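Local coordinates for protein glutamate--tRNA ligase (Elizabethkingia anophelis, PDB 6B1Z) that probably attaches glutamate to its cognate tRNA at the expense of ATP, as a class I glutamyl-tRNA synthetase, at residues A137-Y140 against E141-N144; L146-S149 against I150-P153; F116-P119 against E120-D123; A127-E130 against A131-D134. All blocks are in the same frame, centred on the assembly; numbering follows the deposited sequence. Where two conformers were deposited one is given.

Interaction 1 of 4, residues A137-Y140 against E141-N144; sequences AYNY and ETRN
Two side chains, N139 and T142, tie this short loop back on itself through hydrogen bonds. T142 OG1 donates to A137 O at 2.8 Å, arriving in the carbonyl plane on a lone pair. Its hydroxyl sits between the backbone N and the carbonyl carbon of T142 (chi1 59°), which turns it back to the preceding residues. N139 OD1 accepts T142 N at 3.1 Å, so T142 is bonded to the preceding chain through both its N-H and its hydroxyl. In the backbone, R143 N reaches N139 O at 2.9 Å and closes a single turn, which together with the side-chain bonds shapes the loop between helices 119-131 and 154-162.

Water carries part of the polar contact. Water 3 donates to Y140 O and lies over the centre of one face of the Y140 ring, 3.3 Å above its plane.

Nonpolar and flat-group contacts centre on R143. Y140 CA lies over one face of its guanidinium, while R143 NH1 approaches Y140 CD2 at 3.4 Å, the two planes steeply inclined at 71°. R143 CB packs 4.0 Å from Y138 CE1. The guanidinium is anchored by a salt bridge from NE to D198 and by NH2 bonding to M173 O.

Y138, hydrogen-bonded through OH to D117, packs against both strand 112-115 and L122 of helix 119-131, while T142 rests on F129 of that same helix.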
# COMPACT_ATOMS: atom_id res chain seq x y z
N ALA A 137 -10.13 -23.20 -23.93
CA ALA A 137 -10.30 -23.54 -22.52
C ALA A 137 -10.35 -25.05 -22.40
O ALA A 137 -11.05 -25.72 -23.17
CB ALA A 137 -11.58 -22.93 -21.93
N TYR A 138 -9.57 -25.59 -21.46
CA TYR A 138 -9.61 -27.02 -21.15
C TYR A 138 -10.85 -27.25 -20.29
O TYR A 138 -10.88 -26.85 -19.12
CB TYR A 138 -8.33 -27.41 -20.40
CG TYR A 138 -7.85 -28.84 -20.59
CD1 TYR A 138 -8.67 -29.92 -20.29
CD2 TYR A 138 -6.56 -29.10 -21.05
CE1 TYR A 138 -8.22 -31.24 -20.45
CE2 TYR A 138 -6.09 -30.41 -21.21
CZ TYR A 138 -6.94 -31.47 -20.92
OH TYR A 138 -6.48 -32.75 -21.08
N ASN A 139 -11.89 -27.86 -20.86
CA ASN A 139 -13.19 -27.87 -20.19
C ASN A 139 -14.00 -29.07 -20.68
O ASN A 139 -13.48 -29.95 -21.37
CB ASN A 139 -13.93 -26.54 -20.43
CG ASN A 139 -14.23 -26.29 -21.90
OD1 ASN A 139 -14.05 -27.16 -22.75
ND2 ASN A 139 -14.70 -25.08 -22.21
N TYR A 140 -15.28 -29.09 -20.32
CA TYR A 140 -16.13 -30.22 -20.73
C TYR A 140 -16.14 -30.40 -22.24
O TYR A 140 -16.13 -31.53 -22.74
CB TYR A 140 -17.55 -30.02 -20.20
CG TYR A 140 -18.41 -31.24 -20.39
CD1 TYR A 140 -19.01 -31.50 -21.61
CD2 TYR A 140 -18.60 -32.16 -19.35
CE1 TYR A 140 -19.78 -32.62 -21.80
CE2 TYR A 140 -19.36 -33.29 -19.53
CZ TYR A 140 -19.96 -33.51 -20.76
OH TYR A 140 -20.74 -34.63 -20.98
N GLU A 141 -16.14 -29.29 -22.99
CA GLU A 141 -16.23 -29.34 -24.45
C GLU A 141 -14.98 -29.90 -25.11
O GLU A 141 -15.08 -30.54 -26.16
CB GLU A 141 -16.49 -27.93 -24.99
CG GLU A 141 -17.89 -27.41 -24.73
CD GLU A 141 -18.08 -26.00 -25.26
OE1 GLU A 141 -17.10 -25.21 -25.24
OE2 GLU A 141 -19.21 -25.69 -25.70
N THR A 142 -13.80 -29.65 -24.54
CA THR A 142 -12.54 -30.00 -25.18
C THR A 142 -11.85 -31.20 -24.55
O THR A 142 -10.92 -31.75 -25.16
CB THR A 142 -11.56 -28.81 -25.17
OG1 THR A 142 -11.30 -28.40 -23.81
CG2 THR A 142 -12.11 -27.61 -25.94
N ARG A 143 -12.26 -31.63 -23.35
CA ARG A 143 -11.43 -32.62 -22.68
C ARG A 143 -11.41 -33.95 -23.44
O ARG A 143 -10.41 -34.67 -23.40
CB ARG A 143 -11.87 -32.81 -21.22
CG ARG A 143 -13.18 -33.53 -21.04
CD ARG A 143 -13.39 -33.87 -19.56
NE ARG A 143 -13.76 -32.73 -18.74
CZ ARG A 143 -14.91 -32.63 -18.07
NH1 ARG A 143 -15.81 -33.62 -18.13
NH2 ARG A 143 -15.16 -31.55 -17.33
N ASN A 144 -12.48 -34.27 -24.18
CA ASN A 144 -12.50 -35.57 -24.83
C ASN A 144 -11.63 -35.65 -26.07
O ASN A 144 -11.42 -36.76 -26.57
CB ASN A 144 -13.94 -35.96 -25.16
CG ASN A 144 -14.70 -36.40 -23.93
OD1 ASN A 144 -15.65 -35.74 -23.50
ND2 ASN A 144 -14.28 -37.51 -23.34
O HOH W 1 -15.11 -33.15 -24.62
O HOH W 2 -19.01 -35.83 -23.37
O HOH W 3 -16.72 -34.47 -21.57

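Interaction 2 of 4, residues L146-S149 against I150-P153; sequences LRNS and ISLP
The guanidinium of R147 has L152 CD1 over one face, 4.2 Å above the plane and offset toward the rim; the other methyl, L152 CD2, lies 4.1 Å from R147 NH1. The two side chains run at a slant to each other. The second flat group, the N148 amide, uses its oxygen for two backbone N-H groups. I150 N meets N148 OD1 in the plane of the amide, on a lone pair, at 2.9 Å, whereas S151 N comes to the same OD1 at 2.8 Å, tilted 35° from that plane. At the other end of the amide, ND2 bonds to R143 O and Y138 OH, so both ends of this buried group are held and its rotation is fixed.

S151 OG is both donor and acceptor. It donates to L146 O over only 2.6 Å, from above the carbonyl plane, and accepts N148 N at 3.2 Å. The torsion of S151 (chi1 71°) swings OG back over the preceding chain to reach both. L152 N closes onto N148 O at 2.9 Å, and L152 CG packs against that same oxygen. Water 4 bridges S149 O and L152 O.

The bond from I150 N to N148 OD1 makes an Asx turn; with L152 N on N148 O it forms an Asx motif. Here it shapes the loop leading to P153, the N-cap of helix 154-162, against which L152 packs.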
# COMPACT_ATOMS: atom_id res chain seq x y z
N LEU A 146 -8.45 -34.23 -26.02
CA LEU A 146 -7.10 -34.06 -25.54
C LEU A 146 -6.63 -35.40 -24.95
O LEU A 146 -7.21 -36.45 -25.24
CB LEU A 146 -7.07 -32.88 -24.56
CG LEU A 146 -7.27 -31.56 -25.32
CD1 LEU A 146 -7.62 -30.41 -24.38
CD2 LEU A 146 -6.02 -31.22 -26.14
N ARG A 147 -5.56 -35.37 -24.15
CA ARG A 147 -4.90 -36.60 -23.70
C ARG A 147 -4.97 -36.68 -22.18
O ARG A 147 -4.13 -36.12 -21.48
CB ARG A 147 -3.47 -36.67 -24.21
CG ARG A 147 -3.39 -36.92 -25.74
CD ARG A 147 -1.96 -36.98 -26.31
NE ARG A 147 -1.09 -37.87 -25.55
CZ ARG A 147 -1.12 -39.20 -25.63
NH1 ARG A 147 -1.98 -39.80 -26.43
NH2 ARG A 147 -0.28 -39.92 -24.90
N ASN A 148 -5.97 -37.40 -21.67
CA ASN A 148 -6.21 -37.44 -20.23
C ASN A 148 -6.92 -38.75 -19.89
O ASN A 148 -7.26 -39.53 -20.78
CB ASN A 148 -7.01 -36.20 -19.79
CG ASN A 148 -8.30 -36.07 -20.56
OD1 ASN A 148 -9.18 -36.92 -20.44
ND2 ASN A 148 -8.43 -35.02 -21.36
N SER A 149 -7.15 -38.98 -18.59
CA SER A 149 -7.73 -40.26 -18.18
C SER A 149 -9.22 -40.36 -18.45
O SER A 149 -9.80 -41.43 -18.24
CB SER A 149 -7.44 -40.53 -16.69
OG SER A 149 -7.93 -39.50 -15.86
N ILE A 150 -9.86 -39.29 -18.92
CA ILE A 150 -11.23 -39.38 -19.39
C ILE A 150 -11.28 -39.76 -20.87
O ILE A 150 -12.10 -40.59 -21.27
CB ILE A 150 -11.97 -38.06 -19.12
CG1 ILE A 150 -12.16 -37.86 -17.62
CG2 ILE A 150 -13.32 -38.03 -19.86
CD1 ILE A 150 -12.60 -36.47 -17.24
N SER A 151 -10.39 -39.18 -21.68
CA SER A 151 -10.41 -39.39 -23.13
C SER A 151 -9.66 -40.63 -23.58
O SER A 151 -9.99 -41.20 -24.64
CB SER A 151 -9.79 -38.17 -23.83
OG SER A 151 -8.39 -38.13 -23.60
N LEU A 152 -8.68 -41.06 -22.84
CA LEU A 152 -7.84 -42.15 -23.30
C LEU A 152 -8.31 -43.47 -22.72
O LEU A 152 -8.78 -43.53 -21.58
CB LEU A 152 -6.38 -41.92 -22.90
CG LEU A 152 -5.74 -40.66 -23.48
CD1 LEU A 152 -4.32 -40.51 -22.95
CD2 LEU A 152 -5.75 -40.69 -25.01
N PRO A 153 -8.19 -44.55 -23.50
CA PRO A 153 -8.54 -45.88 -22.99
C PRO A 153 -7.78 -46.21 -21.72
O PRO A 153 -6.62 -45.81 -21.54
CB PRO A 153 -8.12 -46.81 -24.14
CG PRO A 153 -8.19 -45.96 -25.37
CD PRO A 153 -7.79 -44.57 -24.92
O HOH W 4 -8.91 -43.96 -18.94

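Interaction 3 of 4, residues F116-P119 against E120-D123; sequences FDTP and EELD
E121 folds back from the first turn of its helix over T118, and its side chain can be followed outward. CB lies 3.6 Å from T118 OG1, and CG stays close to the same hydroxyl. CG stands anti to the carbonyl carbon (chi1 -74°) and the chain beyond it is extended, which carries the carboxylate past the helix start to the preceding loop. CD is 3.3 Å from T118 OG1. At the tip the two oxygens differ: OE2 stays near the T118 side chain, whereas OE1 accepts T118 N at 3.0 Å over a nearly straight N-H...O angle of 168°. The donor comes to OE1 from above the carboxylate plane, 51° out of it.

OE1 also receives two waters: water 5 links it to F116 O, and water 6 joins it to D117 OD2. With three donors around it, this oxygen is firmly held, and water 6, lying between it and the D117 carboxylate, probably eases any repulsion if both are charged. D117 itself has stronger partners, Y138 OH and R147 N.

In return T118 OG1 accepts E121 N at 3.2 Å. Backbone bonds from L122 N to T118 O and from D123 N to P119 O start the helical ladder. Beside the polar cap, L122 CD2 packs on D117 CB at 3.8 Å.

The reciprocal pair of bonds, threonine hydroxyl to the N-H three residues on and glutamate carboxylate back to the threonine N-H, is a capping box. It closes the N-terminus of helix 119-131, with T118 as N-cap, just after strand 112-115.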
# COMPACT_ATOMS: atom_id res chain seq x y z
N PHE A 116 -2.23 -35.63 -19.49
CA PHE A 116 -0.88 -35.91 -19.97
C PHE A 116 -0.42 -34.94 -21.05
O PHE A 116 0.68 -35.11 -21.59
CB PHE A 116 -0.80 -37.34 -20.51
CG PHE A 116 -1.11 -38.41 -19.49
CD1 PHE A 116 -2.39 -38.95 -19.39
CD2 PHE A 116 -0.13 -38.86 -18.62
CE1 PHE A 116 -2.67 -39.92 -18.44
CE2 PHE A 116 -0.40 -39.85 -17.68
CZ PHE A 116 -1.68 -40.37 -17.58
N ASP A 117 -1.21 -33.91 -21.35
CA ASP A 117 -0.89 -33.03 -22.47
C ASP A 117 0.42 -32.29 -22.23
O ASP A 117 0.67 -31.78 -21.13
CB ASP A 117 -2.02 -32.03 -22.69
CG ASP A 117 -3.39 -32.67 -22.56
OD1 ASP A 117 -3.89 -32.74 -21.42
OD2 ASP A 117 -3.93 -33.11 -23.59
N THR A 118 1.25 -32.24 -23.26
CA THR A 118 2.50 -31.50 -23.16
C THR A 118 2.27 -30.03 -23.47
O THR A 118 1.25 -29.65 -24.04
CB THR A 118 3.53 -32.07 -24.13
OG1 THR A 118 3.12 -31.80 -25.48
CG2 THR A 118 3.69 -33.58 -23.94
N PRO A 119 3.22 -29.16 -23.09
CA PRO A 119 3.07 -27.73 -23.45
C PRO A 119 2.93 -27.49 -24.94
O PRO A 119 2.16 -26.61 -25.35
CB PRO A 119 4.34 -27.11 -22.87
CG PRO A 119 4.66 -27.97 -21.69
CD PRO A 119 4.35 -29.37 -22.17
N GLU A 120 3.64 -28.26 -25.77
CA GLU A 120 3.51 -28.13 -27.22
C GLU A 120 2.11 -28.51 -27.69
O GLU A 120 1.56 -27.86 -28.59
CB GLU A 120 4.56 -28.99 -27.93
CG GLU A 120 6.00 -28.50 -27.79
CD GLU A 120 6.71 -28.99 -26.53
OE1 GLU A 120 6.06 -29.47 -25.57
OE2 GLU A 120 7.95 -28.89 -26.51
N GLU A 121 1.53 -29.57 -27.12
CA GLU A 121 0.19 -29.98 -27.54
C GLU A 121 -0.85 -28.94 -27.14
O GLU A 121 -1.82 -28.71 -27.87
CB GLU A 121 -0.15 -31.34 -26.93
CG GLU A 121 0.59 -32.49 -27.61
CD GLU A 121 0.72 -33.73 -26.74
OE1 GLU A 121 0.21 -33.73 -25.60
OE2 GLU A 121 1.34 -34.71 -27.22
N LEU A 122 -0.66 -28.31 -25.97
CA LEU A 122 -1.60 -27.27 -25.56
C LEU A 122 -1.42 -26.01 -26.39
O LEU A 122 -2.40 -25.34 -26.74
CB LEU A 122 -1.46 -26.99 -24.07
CG LEU A 122 -1.87 -28.17 -23.18
CD1 LEU A 122 -1.61 -27.86 -21.71
CD2 LEU A 122 -3.34 -28.53 -23.43
N ASP A 123 -0.17 -25.68 -26.75
CA ASP A 123 0.06 -24.55 -27.65
C ASP A 123 -0.62 -24.78 -28.99
O ASP A 123 -1.14 -23.84 -29.61
CB ASP A 123 1.55 -24.32 -27.86
CG ASP A 123 2.20 -23.58 -26.70
OD1 ASP A 123 1.49 -23.11 -25.80
OD2 ASP A 123 3.45 -23.48 -26.71
O HOH W 5 0.59 -36.08 -24.25
O HOH W 6 -2.61 -33.50 -25.89
O HOH W 7 5.41 -32.47 -26.83

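Interaction 4 of 4, residues A127-E130 against A131-D134; sequences AEFE and ARGD
Helix 119-131 ends here in a Schellman motif, G133 taking positive phi (72°) as the chain turns back. Two bonds into the last turn close the motif: D134 N reaches F129 O at 2.9 Å, and G133 N bonds to E130 O. Just before this, A131 N makes the ordinary helical bond to A127 O, while R132 N gives F129 O a weak bond.

The main side-chain pair is F129 with R132. The arginine chain bends at chi3 and folds back over the last turn, bringing its guanidinium above the phenyl ring in a cation-pi contact. R132 CZ stands 4.5 Å from the centroid of the F129 ring, 12° off the normal. The guanidinium is not laid flat on the ring: the planes are 63° apart, so NH2 leads and meets the face over its centre. E128 O and F129 CA lie over one face of the guanidinium. R145 of the following loop touches both F129 and R132.

D134 runs alongside F129, pointing the same way, and places OD2 3.8 Å from F129 CD2, with the carboxylate plane inclined to the ring. Its backbone oxygen accepts a C-H contact from E130 CA. Of the guanidinium atoms, R132 NH2 approaches the F129 ring most closely, standing 3.2 Å above its plane.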
# COMPACT_ATOMS: atom_id res chain seq x y z
N ALA A 127 -3.51 -22.42 -30.67
CA ALA A 127 -3.39 -21.81 -31.99
C ALA A 127 -4.58 -22.15 -32.88
O ALA A 127 -5.01 -21.32 -33.70
CB ALA A 127 -2.09 -22.26 -32.65
N GLU A 128 -5.10 -23.37 -32.77
CA GLU A 128 -6.29 -23.73 -33.54
C GLU A 128 -7.47 -22.85 -33.17
O GLU A 128 -8.20 -22.38 -34.06
CB GLU A 128 -6.62 -25.21 -33.33
CG GLU A 128 -5.67 -26.15 -34.04
CD GLU A 128 -5.69 -27.56 -33.47
OE1 GLU A 128 -6.49 -27.81 -32.55
OE2 GLU A 128 -4.89 -28.40 -33.93
N PHE A 129 -7.67 -22.59 -31.88
CA PHE A 129 -8.76 -21.73 -31.44
C PHE A 129 -8.52 -20.28 -31.87
O PHE A 129 -9.44 -19.61 -32.34
CB PHE A 129 -8.92 -21.81 -29.92
CG PHE A 129 -9.83 -22.91 -29.46
CD1 PHE A 129 -9.48 -24.23 -29.63
CD2 PHE A 129 -11.04 -22.61 -28.84
CE1 PHE A 129 -10.31 -25.25 -29.20
CE2 PHE A 129 -11.88 -23.62 -28.42
CZ PHE A 129 -11.52 -24.94 -28.61
N GLU A 130 -7.29 -19.80 -31.72
CA GLU A 130 -6.99 -18.42 -32.09
C GLU A 130 -7.29 -18.16 -33.56
O GLU A 130 -7.83 -17.11 -33.91
CB GLU A 130 -5.53 -18.10 -31.77
CG GLU A 130 -5.21 -16.61 -31.62
CD GLU A 130 -4.88 -15.95 -32.95
OE1 GLU A 130 -4.61 -16.68 -33.93
OE2 GLU A 130 -4.88 -14.70 -33.01
N ALA A 131 -6.97 -19.12 -34.44
CA ALA A 131 -7.22 -18.95 -35.86
C ALA A 131 -8.71 -18.81 -36.17
O ALA A 131 -9.07 -18.20 -37.19
CB ALA A 131 -6.64 -20.12 -36.65
N ARG A 132 -9.57 -19.37 -35.32
CA ARG A 132 -11.01 -19.19 -35.43
C ARG A 132 -11.50 -17.96 -34.68
O ARG A 132 -12.72 -17.74 -34.60
CB ARG A 132 -11.75 -20.42 -34.89
CG ARG A 132 -11.49 -21.69 -35.67
CD ARG A 132 -12.50 -22.75 -35.29
NE ARG A 132 -12.45 -23.06 -33.86
CZ ARG A 132 -11.81 -24.11 -33.36
NH1 ARG A 132 -11.16 -24.94 -34.16
NH2 ARG A 132 -11.82 -24.33 -32.05
N GLY A 133 -10.60 -17.16 -34.13
CA GLY A 133 -10.99 -16.02 -33.33
C GLY A 133 -11.57 -16.37 -31.98
O GLY A 133 -12.36 -15.61 -31.43
N ASP A 134 -11.18 -17.51 -31.43
CA ASP A 134 -11.68 -17.99 -30.16
C ASP A 134 -10.51 -18.14 -29.19
O ASP A 134 -9.35 -17.93 -29.55
CB ASP A 134 -12.44 -19.31 -30.36
CG ASP A 134 -13.46 -19.58 -29.27
OD1 ASP A 134 -13.51 -18.82 -28.28
OD2 ASP A 134 -14.21 -20.57 -29.41

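How the interactions relate
Interactions 3 and 4 hold the two ends of helix 119-131, one as a capping box in which side chains accept backbone N-H groups, the other as a glycine-turned C-terminus covered by a cation-pi pair. Interactions 1 and 2 belong to the loop that follows and rely on asparagine oxygens and hydroxyls binding nearby backbone. Interaction 1 is the most buried of the four; the others are surface contacts, interaction 4 with mostly exposed residues. Y138 and D117 join interactions 1 and 3, N148 ties interaction 2 to interaction 1, and R147 bonds to F116 and D117 of interaction 3. Interaction 4 touches interaction 1 by packing, through F129 and T142, but does not reach interaction 2.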